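PDB 3HAZ: proline dehydrogenase from Bradyrhizobium japonicum USDA 110, which probably oxidizes proline to glutamate in two steps, using an FAD-dependent proline dehydrogenase and an NAD-dependent glutamate semialdehyde dehydrogenase joined in one chain. Local coordinates for residues E776-F787 with M810-L821; L596-L604 with P826-I837. All blocks are in the same frame, centred on the assembly; numbering follows the deposited sequence.

Interaction 1: residues E776-F787 with M810-L821; sequences EQVADDVVTSAF and MIEMVAGAAREL
Val-814 and Ala-779 lie where the two helices come nearest, their axes 8.8 Å apart and crossing at -51°. Both belong to the aldehyde dehydrogenase fold. Helix 775-787 makes the beta-alpha-beta crossover between parallel strands 765-769 and 797-803, and helix 804-819 follows directly on the second strand.

Branched aliphatic packing fills the middle. Val-814 turns CG1 away from its backbone N (chi1 169°), which leaves CG2 beside that N to press on Ala-779 CA at 3.8 Å, while CG1 meets Val-782 CG1, also at 3.8 Å, the two valines crossing nearly at right angles. Val-783 divides its methyls: CG2 packs on Ala-817 CB at 3.6 Å, and CG1 meets Leu-821 CD1 tip to tip at 4.0 Å.

The two methionines pack at the Glu-776 end. Met-813 bends at its last torsion (-66°) and lays SD 3.5 Å from Glu-776 CA, with CG against Ala-779 CB. The extended Met-810 brings CE to Val-778 CG2 at 4.0 Å. Cutting Met-813 back to an alanine is likely to open a gap beside Glu-776 CA and thin the packing on Ala-779 CB.

One aromatic ring takes part: Phe-787 brings CE2 to within 3.8 Å of Ala-818 CB, and Val-814 CG1 sits at the ring edge.

Asp-780 and Glu-820, which take no real part in the packing, form salt bridges with Arg-202 and Arg-254 of the proline dehydrogenase region. With no polar bond between the helices, their spacing and crossing rest on the fit of small and branched apolar groups.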
# COMPACT_ATOMS: atom_id res chain seq x y z
N GLU A 776 -21.47 -12.98 44.46
CA GLU A 776 -20.96 -14.32 44.14
C GLU A 776 -19.60 -14.27 43.44
O GLU A 776 -18.77 -15.16 43.62
CB GLU A 776 -21.93 -15.09 43.23
CG GLU A 776 -23.32 -15.27 43.77
CD GLU A 776 -24.26 -14.16 43.35
OE1 GLU A 776 -23.99 -12.99 43.71
OE2 GLU A 776 -25.27 -14.45 42.69
N GLN A 777 -19.39 -13.25 42.62
CA GLN A 777 -18.12 -13.13 41.90
C GLN A 777 -17.06 -12.54 42.83
O GLN A 777 -15.90 -12.95 42.78
CB GLN A 777 -18.27 -12.28 40.64
CG GLN A 777 -19.16 -12.91 39.57
CD GLN A 777 -18.64 -14.26 39.10
OE1 GLN A 777 -19.42 -15.10 38.61
NE2 GLN A 777 -17.34 -14.49 39.23
N VAL A 778 -17.47 -11.59 43.67
CA VAL A 778 -16.57 -11.08 44.70
C VAL A 778 -16.07 -12.23 45.55
O VAL A 778 -14.88 -12.34 45.84
CB VAL A 778 -17.25 -10.03 45.60
CG1 VAL A 778 -16.35 -9.70 46.79
CG2 VAL A 778 -17.56 -8.78 44.79
N ALA A 779 -16.99 -13.10 45.96
CA ALA A 779 -16.61 -14.18 46.86
C ALA A 779 -15.63 -15.14 46.17
O ALA A 779 -14.64 -15.53 46.76
CB ALA A 779 -17.85 -14.93 47.38
N ASP A 780 -15.92 -15.49 44.92
CA ASP A 780 -15.01 -16.32 44.13
C ASP A 780 -13.62 -15.69 44.07
O ASP A 780 -12.61 -16.34 44.35
CB ASP A 780 -15.53 -16.47 42.70
CG ASP A 780 -16.69 -17.45 42.59
OD1 ASP A 780 -17.05 -18.08 43.60
OD2 ASP A 780 -17.23 -17.57 41.47
N ASP A 781 -13.58 -14.42 43.68
CA ASP A 781 -12.31 -13.76 43.42
C ASP A 781 -11.55 -13.45 44.71
O ASP A 781 -10.32 -13.38 44.70
CB ASP A 781 -12.53 -12.47 42.62
CG ASP A 781 -13.01 -12.75 41.21
OD1 ASP A 781 -12.86 -13.90 40.74
OD2 ASP A 781 -13.55 -11.82 40.57
N VAL A 782 -12.27 -13.26 45.81
CA VAL A 782 -11.64 -13.02 47.10
C VAL A 782 -11.06 -14.33 47.62
O VAL A 782 -9.93 -14.36 48.11
CB VAL A 782 -12.61 -12.43 48.14
CG1 VAL A 782 -12.06 -12.64 49.55
CG2 VAL A 782 -12.85 -10.94 47.88
N VAL A 783 -11.83 -15.40 47.49
CA VAL A 783 -11.37 -16.71 47.96
C VAL A 783 -10.11 -17.13 47.20
O VAL A 783 -9.14 -17.59 47.80
CB VAL A 783 -12.48 -17.78 47.84
CG1 VAL A 783 -11.89 -19.18 47.92
CG2 VAL A 783 -13.52 -17.58 48.95
N THR A 784 -10.12 -16.95 45.88
CA THR A 784 -8.97 -17.27 45.04
C THR A 784 -7.76 -16.41 45.38
O THR A 784 -6.67 -16.92 45.65
CB THR A 784 -9.31 -17.06 43.55
OG1 THR A 784 -10.24 -18.07 43.13
CG2 THR A 784 -8.05 -17.17 42.71
N SER A 785 -7.96 -15.09 45.37
CA SER A 785 -6.88 -14.14 45.61
C SER A 785 -6.22 -14.28 46.99
O SER A 785 -5.01 -14.06 47.13
CB SER A 785 -7.38 -12.71 45.42
OG SER A 785 -7.90 -12.52 44.12
N ALA A 786 -6.98 -14.65 48.01
CA ALA A 786 -6.44 -14.66 49.37
C ALA A 786 -5.97 -16.03 49.85
O ALA A 786 -5.06 -16.13 50.70
CB ALA A 786 -7.46 -14.07 50.34
N PHE A 787 -6.58 -17.09 49.34
CA PHE A 787 -6.38 -18.42 49.90
C PHE A 787 -5.72 -19.42 48.95
O PHE A 787 -5.16 -20.41 49.39
CB PHE A 787 -7.70 -19.00 50.44
CG PHE A 787 -8.40 -18.09 51.41
CD1 PHE A 787 -7.69 -17.47 52.42
CD2 PHE A 787 -9.77 -17.87 51.32
CE1 PHE A 787 -8.33 -16.63 53.33
CE2 PHE A 787 -10.41 -17.04 52.22
CZ PHE A 787 -9.68 -16.42 53.23
N MET A 810 -21.53 -10.34 51.66
CA MET A 810 -20.24 -10.64 51.05
C MET A 810 -19.30 -11.39 52.00
O MET A 810 -18.66 -12.38 51.61
CB MET A 810 -19.59 -9.38 50.50
CG MET A 810 -20.27 -8.90 49.19
SD MET A 810 -19.40 -7.54 48.42
CE MET A 810 -20.48 -7.15 47.04
N ILE A 811 -19.24 -10.95 53.25
CA ILE A 811 -18.37 -11.58 54.24
C ILE A 811 -18.82 -13.02 54.52
O ILE A 811 -18.01 -13.94 54.56
CB ILE A 811 -18.34 -10.77 55.55
CG1 ILE A 811 -17.52 -9.49 55.36
CG2 ILE A 811 -17.77 -11.61 56.69
CD1 ILE A 811 -17.66 -8.49 56.50
N GLU A 812 -20.12 -13.19 54.70
CA GLU A 812 -20.72 -14.50 54.92
C GLU A 812 -20.47 -15.45 53.74
O GLU A 812 -20.27 -16.66 53.92
CB GLU A 812 -22.23 -14.34 55.19
CG GLU A 812 -23.08 -15.55 54.85
CD GLU A 812 -24.57 -15.23 54.87
OE1 GLU A 812 -25.07 -14.57 53.92
OE2 GLU A 812 -25.25 -15.66 55.83
N MET A 813 -20.49 -14.92 52.52
CA MET A 813 -20.30 -15.77 51.34
C MET A 813 -18.82 -16.19 51.19
O MET A 813 -18.52 -17.34 50.86
CB MET A 813 -20.82 -15.09 50.07
CG MET A 813 -21.24 -16.07 48.99
SD MET A 813 -21.69 -15.32 47.42
CE MET A 813 -23.15 -14.40 47.86
N VAL A 814 -17.91 -15.26 51.45
CA VAL A 814 -16.48 -15.59 51.44
C VAL A 814 -16.17 -16.66 52.50
O VAL A 814 -15.47 -17.63 52.22
CB VAL A 814 -15.61 -14.33 51.65
CG1 VAL A 814 -14.15 -14.72 51.91
CG2 VAL A 814 -15.73 -13.40 50.43
N ALA A 815 -16.72 -16.49 53.70
CA ALA A 815 -16.49 -17.45 54.77
C ALA A 815 -17.03 -18.84 54.44
O ALA A 815 -16.36 -19.85 54.66
CB ALA A 815 -17.08 -16.94 56.11
N GLY A 816 -18.25 -18.88 53.90
CA GLY A 816 -18.88 -20.13 53.52
C GLY A 816 -18.13 -20.80 52.39
O GLY A 816 -17.99 -22.02 52.35
N ALA A 817 -17.64 -19.99 51.45
CA ALA A 817 -16.84 -20.51 50.36
C ALA A 817 -15.50 -21.05 50.87
O ALA A 817 -15.04 -22.11 50.43
CB ALA A 817 -16.62 -19.43 49.30
N ALA A 818 -14.88 -20.33 51.80
CA ALA A 818 -13.59 -20.75 52.34
C ALA A 818 -13.72 -22.08 53.07
O ALA A 818 -12.80 -22.91 53.05
CB ALA A 818 -13.02 -19.67 53.26
N ARG A 819 -14.86 -22.29 53.72
CA ARG A 819 -15.09 -23.53 54.44
C ARG A 819 -15.11 -24.73 53.50
O ARG A 819 -14.85 -25.85 53.93
CB ARG A 819 -16.40 -23.46 55.24
CG ARG A 819 -16.56 -24.60 56.25
CD ARG A 819 -17.95 -24.61 56.89
NE ARG A 819 -18.31 -23.33 57.48
N GLU A 820 -15.40 -24.51 52.23
CA GLU A 820 -15.50 -25.60 51.26
C GLU A 820 -14.16 -26.00 50.64
O GLU A 820 -14.10 -26.96 49.87
CB GLU A 820 -16.49 -25.26 50.14
CG GLU A 820 -17.94 -25.15 50.60
CD GLU A 820 -18.44 -26.40 51.32
OE1 GLU A 820 -18.01 -27.52 50.97
OE2 GLU A 820 -19.28 -26.26 52.23
N LEU A 821 -13.10 -25.27 50.97
CA LEU A 821 -11.78 -25.59 50.44
C LEU A 821 -11.18 -26.81 51.13
O LEU A 821 -11.10 -26.87 52.36
CB LEU A 821 -10.83 -24.40 50.57
CG LEU A 821 -11.28 -23.09 49.93
CD1 LEU A 821 -10.24 -22.01 50.17
CD2 LEU A 821 -11.54 -23.27 48.45

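Interaction 2: residues L596-L604 with P826-I837; sequences LQREGGKTL and PSDVATHVGPVI
Thr-603 and Pro-826 meet where, in the aldehyde dehydrogenase fold, the exit of helix 589-598 lies against the irregular loop leading to helix 839-855. Thr-603 is the N-cap residue of helix 604-629, although its side chain makes no capping bond. Its OG1 stands between the backbone N and carbonyl carbon (48°), which turns CG2 to the loop, 3.5 Å from Thr-831 O and against the methyl of Thr-831. OG1 itself shares a water with His-832 O.

Pro-826 wedges its ring under the turn before Thr-603: CB is 3.4 Å from Lys-602 O and also touches Gly-601 O. A water accepting from Leu-604 N, at the start of the next helix, lies 2.8 Å from Pro-826 O and can donate to it or to Asp-828 O.

Gln-597, of helix 589-598, also grips this turn. NE2 donates to Lys-602 O at 3.2 Å, in the carbonyl plane and on a lone pair, and it passes 2.8 Å from Pro-826 O at an angle too poor for a bond. A water links its OE1 to Ser-827 OG.

Farther along, Ile-837 packs CD1 over Glu-599 O and also touches Trp-659, an NAD-binding residue. Gly-601, with positive phi (69°), is the first residue after the helix to leave helical backbone angles, and Gly-601 O accepts from a water at 2.7 Å that also donates to Pro-835 O at 2.6 Å.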
# COMPACT_ATOMS: atom_id res chain seq x y z
N LEU A 596 7.49 -29.44 41.70
CA LEU A 596 6.76 -28.32 42.27
C LEU A 596 5.81 -28.77 43.38
O LEU A 596 5.60 -28.07 44.36
CB LEU A 596 5.97 -27.59 41.18
CG LEU A 596 6.80 -26.75 40.21
CD1 LEU A 596 5.96 -26.33 39.00
CD2 LEU A 596 7.39 -25.53 40.92
N GLN A 597 5.24 -29.96 43.21
CA GLN A 597 4.34 -30.48 44.22
C GLN A 597 5.12 -31.01 45.43
O GLN A 597 4.75 -30.74 46.57
CB GLN A 597 3.45 -31.57 43.62
CG GLN A 597 2.43 -31.03 42.62
CD GLN A 597 1.26 -31.97 42.43
OE1 GLN A 597 1.43 -33.06 41.88
NE2 GLN A 597 0.08 -31.56 42.89
N ARG A 598 6.20 -31.74 45.18
CA ARG A 598 6.99 -32.35 46.26
C ARG A 598 7.81 -31.32 47.03
O ARG A 598 7.70 -31.22 48.25
CB ARG A 598 7.92 -33.43 45.70
CG ARG A 598 7.35 -34.84 45.73
CD ARG A 598 7.52 -35.48 47.10
N GLU A 599 8.65 -30.57 46.32
CA GLU A 599 9.51 -29.59 46.97
C GLU A 599 8.77 -28.28 47.26
O GLU A 599 9.02 -27.64 48.28
CB GLU A 599 10.75 -29.30 46.11
CG GLU A 599 11.85 -28.51 46.84
CD GLU A 599 13.06 -28.21 45.96
OE1 GLU A 599 12.88 -27.94 44.75
OE2 GLU A 599 14.20 -28.24 46.49
N GLY A 600 7.85 -27.91 46.38
CA GLY A 600 7.13 -26.66 46.52
C GLY A 600 5.83 -26.76 47.30
O GLY A 600 5.31 -25.76 47.78
N GLY A 601 5.29 -27.97 47.41
CA GLY A 601 4.02 -28.18 48.09
C GLY A 601 2.83 -27.59 47.35
O GLY A 601 1.81 -27.26 47.96
N LYS A 602 2.95 -27.46 46.04
CA LYS A 602 1.91 -26.82 45.24
C LYS A 602 0.84 -27.81 44.78
O LYS A 602 1.15 -28.95 44.45
CB LYS A 602 2.52 -26.12 44.03
CG LYS A 602 3.47 -24.99 44.38
CD LYS A 602 3.59 -24.03 43.22
CE LYS A 602 4.08 -22.66 43.67
NZ LYS A 602 3.91 -21.65 42.57
N THR A 603 -0.41 -27.36 44.77
CA THR A 603 -1.50 -28.15 44.19
C THR A 603 -1.28 -28.30 42.68
O THR A 603 -0.46 -27.59 42.09
CB THR A 603 -2.90 -27.52 44.46
OG1 THR A 603 -2.87 -26.12 44.16
CG2 THR A 603 -3.29 -27.70 45.91
N LEU A 604 -2.01 -29.22 42.06
CA LEU A 604 -1.77 -29.55 40.66
C LEU A 604 -1.93 -28.36 39.71
O LEU A 604 -1.11 -28.16 38.82
CB LEU A 604 -2.65 -30.72 40.20
CG LEU A 604 -2.43 -31.19 38.77
CD1 LEU A 604 -0.99 -31.60 38.54
CD2 LEU A 604 -3.37 -32.35 38.44
N PRO A 826 -1.03 -31.85 48.78
CA PRO A 826 -1.10 -31.20 47.47
C PRO A 826 -1.13 -32.19 46.30
O PRO A 826 -1.51 -31.81 45.19
CB PRO A 826 0.18 -30.36 47.43
CG PRO A 826 1.09 -31.03 48.42
CD PRO A 826 0.16 -31.41 49.52
N SER A 827 -0.73 -33.43 46.54
CA SER A 827 -0.73 -34.44 45.48
C SER A 827 -2.11 -35.06 45.26
O SER A 827 -2.38 -35.63 44.20
CB SER A 827 0.31 -35.52 45.74
OG SER A 827 1.63 -35.01 45.56
N ASP A 828 -2.99 -34.96 46.26
CA ASP A 828 -4.38 -35.35 46.07
C ASP A 828 -5.06 -34.32 45.17
O ASP A 828 -5.01 -33.12 45.43
CB ASP A 828 -5.11 -35.46 47.41
CG ASP A 828 -6.60 -35.74 47.25
OD1 ASP A 828 -7.04 -36.10 46.14
OD2 ASP A 828 -7.34 -35.61 48.25
N VAL A 829 -5.69 -34.79 44.09
CA VAL A 829 -6.30 -33.91 43.10
C VAL A 829 -7.44 -33.07 43.69
O VAL A 829 -7.81 -32.04 43.13
CB VAL A 829 -6.84 -34.73 41.91
CG1 VAL A 829 -7.91 -35.71 42.39
CG2 VAL A 829 -7.38 -33.82 40.82
N ALA A 830 -7.99 -33.52 44.81
CA ALA A 830 -9.13 -32.84 45.42
C ALA A 830 -8.70 -31.67 46.32
O ALA A 830 -9.54 -30.91 46.78
CB ALA A 830 -9.97 -33.83 46.21
N THR A 831 -7.40 -31.55 46.56
CA THR A 831 -6.89 -30.52 47.47
C THR A 831 -6.94 -29.13 46.86
O THR A 831 -6.58 -28.95 45.70
CB THR A 831 -5.44 -30.83 47.90
OG1 THR A 831 -5.42 -32.07 48.62
CG2 THR A 831 -4.90 -29.73 48.80
N HIS A 832 -7.40 -28.17 47.64
CA HIS A 832 -7.48 -26.78 47.21
C HIS A 832 -6.35 -25.98 47.84
O HIS A 832 -5.81 -25.06 47.22
CB HIS A 832 -8.82 -26.17 47.62
CG HIS A 832 -10.00 -26.72 46.88
ND1 HIS A 832 -11.04 -27.37 47.51
CD2 HIS A 832 -10.31 -26.71 45.56
CE1 HIS A 832 -11.93 -27.74 46.61
NE2 HIS A 832 -11.51 -27.36 45.42
N VAL A 833 -6.02 -26.33 49.07
CA VAL A 833 -5.01 -25.61 49.82
C VAL A 833 -3.97 -26.56 50.39
O VAL A 833 -4.28 -27.39 51.24
CB VAL A 833 -5.63 -24.82 50.98
CG1 VAL A 833 -4.54 -24.09 51.76
CG2 VAL A 833 -6.69 -23.85 50.47
N GLY A 834 -2.74 -26.45 49.89
CA GLY A 834 -1.66 -27.29 50.37
C GLY A 834 -0.99 -26.69 51.59
O GLY A 834 -1.46 -25.69 52.13
N PRO A 835 0.13 -27.30 52.02
CA PRO A 835 0.80 -26.83 53.23
C PRO A 835 1.58 -25.55 52.97
O PRO A 835 1.91 -25.27 51.82
CB PRO A 835 1.77 -27.97 53.56
CG PRO A 835 2.03 -28.64 52.26
CD PRO A 835 0.83 -28.43 51.38
N VAL A 836 1.86 -24.79 54.02
CA VAL A 836 2.79 -23.68 53.89
C VAL A 836 4.22 -24.25 53.82
O VAL A 836 4.44 -25.42 54.13
CB VAL A 836 2.63 -22.65 55.01
CG1 VAL A 836 1.24 -22.04 54.94
CG2 VAL A 836 2.85 -23.30 56.36
N ILE A 837 5.17 -23.42 53.40
CA ILE A 837 6.49 -23.92 53.00
C ILE A 837 7.30 -24.61 54.10
O ILE A 837 7.91 -25.65 53.86
CB ILE A 837 7.32 -22.80 52.31
CG1 ILE A 837 8.59 -23.38 51.68
CG2 ILE A 837 7.64 -21.69 53.30
CD1 ILE A 837 8.33 -24.49 50.67
O HOH W 1 2.66 -35.05 43.09
O HOH W 2 -2.55 -33.73 42.22
O HOH W 3 4.40 -24.53 50.52
O HOH W 4 1.05 -25.07 49.41
O HOH W 5 -3.95 -23.63 45.81
O HOH W 6 -3.59 -31.16 43.37

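In the fold
Both contacts lie in the aldehyde dehydrogenase part, yet differ in depth and chemistry. Interaction 1 is an apolar, buried helix pair beside the sheet that contains strands 765-769 and 797-803, close in sequence and away from the annotated sites. Interaction 2 joins parts more than two hundred residues apart, is partly buried, and relies on backbone carbonyls and bridging waters, with the side chain of Ile-837 about 7 Å from the bound NAD. They abut directly: Leu-821 brings CD1 to Val-833 CG2 at 4.0 Å and lies beside the ring of His-832. The loop 826-837 thus packs through His-832 and Val-833 on the ends of both segments of interaction 1, and on the 596-604 turn elsewhere.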